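Local structure of SIR4-interacting protein SIF2 (Saccharomyces cerevisiae, 1R5M) at residues T112-S117 / I123-E128; V153-N158 / T162-M167. The protein antagonizes telomeric silencing in yeast, may recruit SIR4 to non-telomeric sites, and belongs to the Set3C corepressor complex. All blocks are in the same frame, centred on the assembly; numbering follows the deposited sequence.

Contact 1 of 2, residues T112-S117 / I123-E128; sequences TCLAWS and IVTGVE
One face of the Trp116 indole is covered by Ile123: CD1 of Ile123 stands 3.9 Å from the centroid of the five-membered ring, 14° off the ring normal, in a CH-pi contact, while CB of Ile123 lies 3.7 Å from Trp116 CE3 over the six-membered ring. Ile123 reaches this far because its chain is extended as far as CD1, with CG1 anti to the backbone N (chi1 -178°). Trp116 NE1 donates a hydrogen bond to Thr52 O of the preceding blade. The pair closes the turn end of an antiparallel hairpin formed by the two inner strands of a beta-propeller blade, in the second WD repeat. Without the indole, as with an alanine at this position, Ile123 CD1 would probably lose the ring it lies on and Thr52 O its N-H donor. Leu114 sits beside Ile123 on the same face, and its CD2 meets Thr125 CG2 at 4.2 Å. Thr125 OG1 is bonded to both His96 NE2 and Trp135 NE1, the His-Ser/Thr-Trp arrangement familiar from WD repeats. Cys113, Ala115 and Val124 occupy the other face, toward strand 152-157. Between Ala115 and Val124 the backbone bonds run both ways, the one from Val124 N being the straighter (168° at the hydrogen). The ladder ends in a classic beta bulge, where Thr112 and Cys113 both face Gly126: Thr112 N donates to Gly126 O at 2.8 Å, and the bond from Cys113 N to that oxygen is weak. From the bulge itself, Thr112 CG2 packs 3.7 Å from CG of Glu128, whose OE2 accepts from Gln110 N.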
loop_
_atom_site.group_PDB
_atom_site.type_symbol
_atom_site.label_atom_id
_atom_site.label_comp_id
_atom_site.label_asym_id
_atom_site.label_seq_id
_atom_site.Cartn_x
_atom_site.Cartn_y
_atom_site.Cartn_z
ATOM N N THR A 112 3.137 9.439 8.575
ATOM C CA THR A 112 2.014 9.076 7.713
ATOM C C THR A 112 2.343 8.125 6.572
ATOM O O THR A 112 1.440 7.652 5.872
ATOM C CB THR A 112 1.398 10.330 7.084
ATOM O OG1 THR A 112 2.388 10.990 6.284
ATOM C CG2 THR A 112 0.907 11.287 8.163
ATOM N N CYS A 113 3.624 7.843 6.379
ATOM C CA CYS A 113 4.019 6.980 5.277
ATOM C C CYS A 113 5.405 6.389 5.495
ATOM O O CYS A 113 6.298 7.060 6.012
ATOM C CB CYS A 113 3.995 7.805 3.980
ATOM S SG CYS A 113 4.269 6.907 2.426
ATOM N N LEU A 114 5.564 5.119 5.128
ATOM C CA LEU A 114 6.852 4.436 5.224
ATOM C C LEU A 114 7.005 3.601 3.959
ATOM O O LEU A 114 6.048 2.965 3.510
ATOM C CB LEU A 114 6.925 3.515 6.445
ATOM C CG LEU A 114 6.750 4.174 7.816
ATOM C CD1 LEU A 114 5.281 4.140 8.193
ATOM C CD2 LEU A 114 7.576 3.438 8.858
ATOM N N ALA A 115 8.204 3.601 3.384
ATOM C CA ALA A 115 8.439 2.837 2.167
ATOM C C ALA A 115 9.867 2.320 2.061
ATOM O O ALA A 115 10.809 3.103 1.959
ATOM C CB ALA A 115 8.115 3.695 0.940
ATOM N N TRP A 116 10.014 1.000 2.094
ATOM C CA TRP A 116 11.322 0.362 1.949
ATOM C C TRP A 116 11.719 0.378 0.481
ATOM O O TRP A 116 10.860 0.334 -0.403
ATOM C CB TRP A 116 11.278 -1.117 2.359
ATOM C CG TRP A 116 11.154 -1.403 3.809
ATOM C CD1 TRP A 116 10.024 -1.782 4.480
ATOM C CD2 TRP A 116 12.212 -1.404 4.770
ATOM N NE1 TRP A 116 10.319 -2.025 5.799
ATOM C CE2 TRP A 116 11.654 -1.798 6.007
ATOM C CE3 TRP A 116 13.580 -1.107 4.708
ATOM C CZ2 TRP A 116 12.417 -1.905 7.172
ATOM C CZ3 TRP A 116 14.340 -1.214 5.868
ATOM C CH2 TRP A 116 13.755 -1.609 7.084
ATOM N N SER A 117 13.022 0.433 0.222
ATOM C CA SER A 117 13.513 0.362 -1.145
ATOM C C SER A 117 13.338 -1.112 -1.529
ATOM O O SER A 117 13.221 -1.974 -0.654
ATOM C CB SER A 117 14.988 0.761 -1.204
ATOM O OG SER A 117 15.769 -0.091 -0.389
ATOM N N ILE A 123 15.018 2.988 3.655
ATOM C CA ILE A 123 13.603 3.238 3.896
ATOM C C ILE A 123 13.337 4.734 4.004
ATOM O O ILE A 123 14.159 5.484 4.530
ATOM C CB ILE A 123 13.115 2.509 5.188
ATOM C CG1 ILE A 123 11.613 2.747 5.385
ATOM C CG2 ILE A 123 13.904 2.981 6.404
ATOM C CD1 ILE A 123 10.992 1.897 6.488
ATOM N N VAL A 124 12.202 5.166 3.464
ATOM C CA VAL A 124 11.799 6.565 3.526
ATOM C C VAL A 124 10.632 6.675 4.497
ATOM O O VAL A 124 9.734 5.830 4.497
ATOM C CB VAL A 124 11.310 7.090 2.146
ATOM C CG1 VAL A 124 10.640 8.457 2.309
ATOM C CG2 VAL A 124 12.479 7.200 1.181
ATOM N N THR A 125 10.660 7.702 5.338
ATOM C CA THR A 125 9.569 7.949 6.272
ATOM C C THR A 125 9.063 9.361 5.991
ATOM O O THR A 125 9.852 10.268 5.701
ATOM C CB THR A 125 10.017 7.838 7.756
ATOM O OG1 THR A 125 11.106 8.733 8.014
ATOM C CG2 THR A 125 10.438 6.408 8.076
ATOM N N GLY A 126 7.744 9.530 6.037
ATOM C CA GLY A 126 7.140 10.830 5.797
ATOM C C GLY A 126 6.234 11.198 6.958
ATOM O O GLY A 126 5.609 10.321 7.557
ATOM N N VAL A 127 6.157 12.486 7.278
ATOM C CA VAL A 127 5.324 12.950 8.386
ATOM C C VAL A 127 4.246 13.932 7.945
ATOM O O VAL A 127 4.215 14.374 6.796
ATOM C CB VAL A 127 6.178 13.613 9.497
ATOM C CG1 VAL A 127 7.049 12.568 10.166
ATOM C CG2 VAL A 127 7.044 14.733 8.909
ATOM N N GLU A 128 3.354 14.267 8.873
ATOM C CA GLU A 128 2.266 15.187 8.583
ATOM C C GLU A 128 2.687 16.538 8.019
ATOM O O GLU A 128 1.973 17.100 7.191
ATOM C CB GLU A 128 1.426 15.439 9.835
ATOM C CG GLU A 128 0.613 14.264 10.313
ATOM C CD GLU A 128 -0.356 14.676 11.400
ATOM O OE1 GLU A 128 -1.380 15.316 11.074
ATOM O OE2 GLU A 128 -0.086 14.378 12.579
#

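Contact 2 of 2, residues V153-N158 / T162-M167; sequences VSVKWN and THIISM
Thr162 N donates to Asn158 OD1 at 3.0 Å, in the amide plane and on a lone pair. The same oxygen takes a second bond, from His163 N, which comes from above that plane; two backbone donors thus hold the Asn158 amide across the turn. Asn158 is placed for this by a CG lying between its backbone N and carbonyl carbon (chi1 79°). The His163 ring is turned 77° from the amide, and its ND1 donates to Thr162 OG1 at 2.8 Å, an oxygen also bonded to Asp160. His163 O accepts from Asn158 N. Ile164 lies alongside Trp157 and lays CG2 over one face of the indole, 3.9 Å from the five-membered ring centroid and offset toward the rim, while its CD1 approaches Val155 CG1. Ile165 exchanges backbone bonds with Lys156, whose NZ is hydrogen-bonded to Val212 O and forms salt bridges with Asp211 and Glu213. At Ser166, CB rests 4.1 Å from Val155 CG2, and OG is bonded to His148 NE2 and Trp176 NE1. Met167 O accepts from both Val153 N, at 2.9 Å, and Ser154 N, at 3.2 Å, while its bent side chain brings CE to 4.1 Å from Val153 CG2. Two successive residues facing one make this a classic beta bulge, ending an inner-strand hairpin of the third WD repeat, with the His-Ser-Trp bonding characteristic of WD40 propeller blades.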
loop_
_atom_site.group_PDB
_atom_site.type_symbol
_atom_site.label_atom_id
_atom_site.label_comp_id
_atom_site.label_asym_id
_atom_site.label_seq_id
_atom_site.Cartn_x
_atom_site.Cartn_y
_atom_site.Cartn_z
ATOM N N VAL A 153 1.221 10.909 1.503
ATOM C CA VAL A 153 0.295 9.793 1.317
ATOM C C VAL A 153 0.894 8.616 0.559
ATOM O O VAL A 153 0.508 7.469 0.786
ATOM C CB VAL A 153 -0.996 10.230 0.574
ATOM C CG1 VAL A 153 -1.693 11.335 1.342
ATOM C CG2 VAL A 153 -0.672 10.693 -0.833
ATOM N N SER A 154 1.836 8.890 -0.338
ATOM C CA SER A 154 2.441 7.821 -1.118
ATOM C C SER A 154 3.898 8.103 -1.457
ATOM O O SER A 154 4.279 9.244 -1.718
ATOM C CB SER A 154 1.641 7.611 -2.411
ATOM O OG SER A 154 2.140 6.512 -3.160
ATOM N N VAL A 155 4.708 7.048 -1.429
ATOM C CA VAL A 155 6.127 7.123 -1.773
ATOM C C VAL A 155 6.459 5.827 -2.499
ATOM O O VAL A 155 6.248 4.739 -1.960
ATOM C CB VAL A 155 7.033 7.227 -0.529
ATOM C CG1 VAL A 155 8.502 7.153 -0.949
ATOM C CG2 VAL A 155 6.768 8.532 0.200
ATOM N N LYS A 156 6.962 5.943 -3.725
ATOM C CA LYS A 156 7.311 4.767 -4.519
ATOM C C LYS A 156 8.752 4.862 -5.018
ATOM O O LYS A 156 9.171 5.894 -5.543
ATOM C CB LYS A 156 6.365 4.627 -5.721
ATOM C CG LYS A 156 4.890 4.389 -5.373
ATOM C CD LYS A 156 4.677 3.021 -4.744
ATOM C CE LYS A 156 3.193 2.726 -4.483
ATOM N NZ LYS A 156 2.377 2.535 -5.721
ATOM N N TRP A 157 9.497 3.773 -4.843
ATOM C CA TRP A 157 10.889 3.689 -5.282
ATOM C C TRP A 157 10.963 3.111 -6.686
ATOM O O TRP A 157 10.168 2.240 -7.043
ATOM C CB TRP A 157 11.686 2.739 -4.391
ATOM C CG TRP A 157 12.007 3.218 -3.027
ATOM C CD1 TRP A 157 11.187 3.221 -1.937
ATOM C CD2 TRP A 157 13.278 3.687 -2.579
ATOM N NE1 TRP A 157 11.878 3.653 -0.827
ATOM C CE2 TRP A 157 13.165 3.947 -1.195
ATOM C CE3 TRP A 157 14.508 3.910 -3.213
ATOM C CZ2 TRP A 157 14.237 4.417 -0.431
ATOM C CZ3 TRP A 157 15.576 4.377 -2.454
ATOM C CH2 TRP A 157 15.432 4.625 -1.077
ATOM N N ASN A 158 11.927 3.568 -7.478
ATOM C CA ASN A 158 12.074 3.013 -8.816
ATOM C C ASN A 158 12.916 1.742 -8.705
ATOM O O ASN A 158 13.438 1.427 -7.633
ATOM C CB ASN A 158 12.696 4.043 -9.773
ATOM C CG ASN A 158 14.195 4.175 -9.620
ATOM O OD1 ASN A 158 14.741 4.038 -8.528
ATOM N ND2 ASN A 158 14.870 4.468 -10.728
ATOM N N THR A 162 17.365 4.566 -7.109
ATOM C CA THR A 162 18.016 5.857 -7.283
ATOM C C THR A 162 17.036 7.026 -7.259
ATOM O O THR A 162 17.432 8.169 -7.036
ATOM C CB THR A 162 18.796 5.907 -8.611
ATOM O OG1 THR A 162 17.911 5.626 -9.702
ATOM C CG2 THR A 162 19.921 4.877 -8.604
ATOM N N HIS A 163 15.759 6.742 -7.493
ATOM C CA HIS A 163 14.744 7.787 -7.507
ATOM C C HIS A 163 13.486 7.359 -6.782
ATOM O O HIS A 163 13.184 6.172 -6.687
ATOM C CB HIS A 163 14.332 8.140 -8.940
ATOM C CG HIS A 163 15.445 8.675 -9.785
ATOM N ND1 HIS A 163 16.428 7.871 -10.318
ATOM C CD2 HIS A 163 15.727 9.935 -10.188
ATOM C CE1 HIS A 163 17.268 8.613 -11.017
ATOM N NE2 HIS A 163 16.865 9.869 -10.955
ATOM N N ILE A 164 12.755 8.339 -6.266
ATOM C CA ILE A 164 11.482 8.058 -5.621
ATOM C C ILE A 164 10.498 9.118 -6.078
ATOM O O ILE A 164 10.890 10.203 -6.523
ATOM C CB ILE A 164 11.526 8.118 -4.064
ATOM C CG1 ILE A 164 11.942 9.511 -3.591
ATOM C CG2 ILE A 164 12.448 7.044 -3.520
ATOM C CD1 ILE A 164 11.667 9.749 -2.106
ATOM N N ILE A 165 9.220 8.776 -6.002
ATOM C CA ILE A 165 8.148 9.708 -6.321
ATOM C C ILE A 165 7.396 9.805 -5.008
ATOM O O ILE A 165 7.113 8.784 -4.380
ATOM C CB ILE A 165 7.165 9.159 -7.361
ATOM C CG1 ILE A 165 7.882 8.890 -8.677
ATOM C CG2 ILE A 165 6.026 10.153 -7.566
ATOM C CD1 ILE A 165 7.103 7.974 -9.577
ATOM N N SER A 166 7.093 11.021 -4.574
ATOM C CA SER A 166 6.344 11.199 -3.337
ATOM C C SER A 166 5.166 12.111 -3.627
ATOM O O SER A 166 5.262 13.022 -4.447
ATOM C CB SER A 166 7.227 11.809 -2.240
ATOM O OG SER A 166 7.787 13.045 -2.649
ATOM N N MET A 167 4.044 11.846 -2.974
ATOM C CA MET A 167 2.860 12.669 -3.171
ATOM C C MET A 167 2.202 12.922 -1.829
ATOM O O MET A 167 2.167 12.037 -0.973
ATOM C CB MET A 167 1.866 11.981 -4.113
ATOM C CG MET A 167 0.670 12.862 -4.475
ATOM S SD MET A 167 -0.358 12.159 -5.776
ATOM C CE MET A 167 -1.069 10.821 -4.874
#

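In the fold
Contacts 1 and 2 are equivalent hairpins of successive propeller blades, WD repeats 2 and 3, their centres about 9 Å apart and on the same side of the chain's centre. They follow one another in sequence and meet directly: Trp157 NE1 of contact 2 lies 3.0 Å from Ala115 O of contact 1, probably a hydrogen bond, so that oxygen would serve both its own hairpin and the next blade. Ala115 CB also packs 3.6 Å from Val155 O. The same step recurs at the neighbouring junctions: Trp116 NE1 reaches back to Thr52 O, and Lys156 O receives Trp214 NE1 from the following blade. Contact 1 lies about 11 Å and contact 2 about 12 Å from the chain's centre, measured between centres.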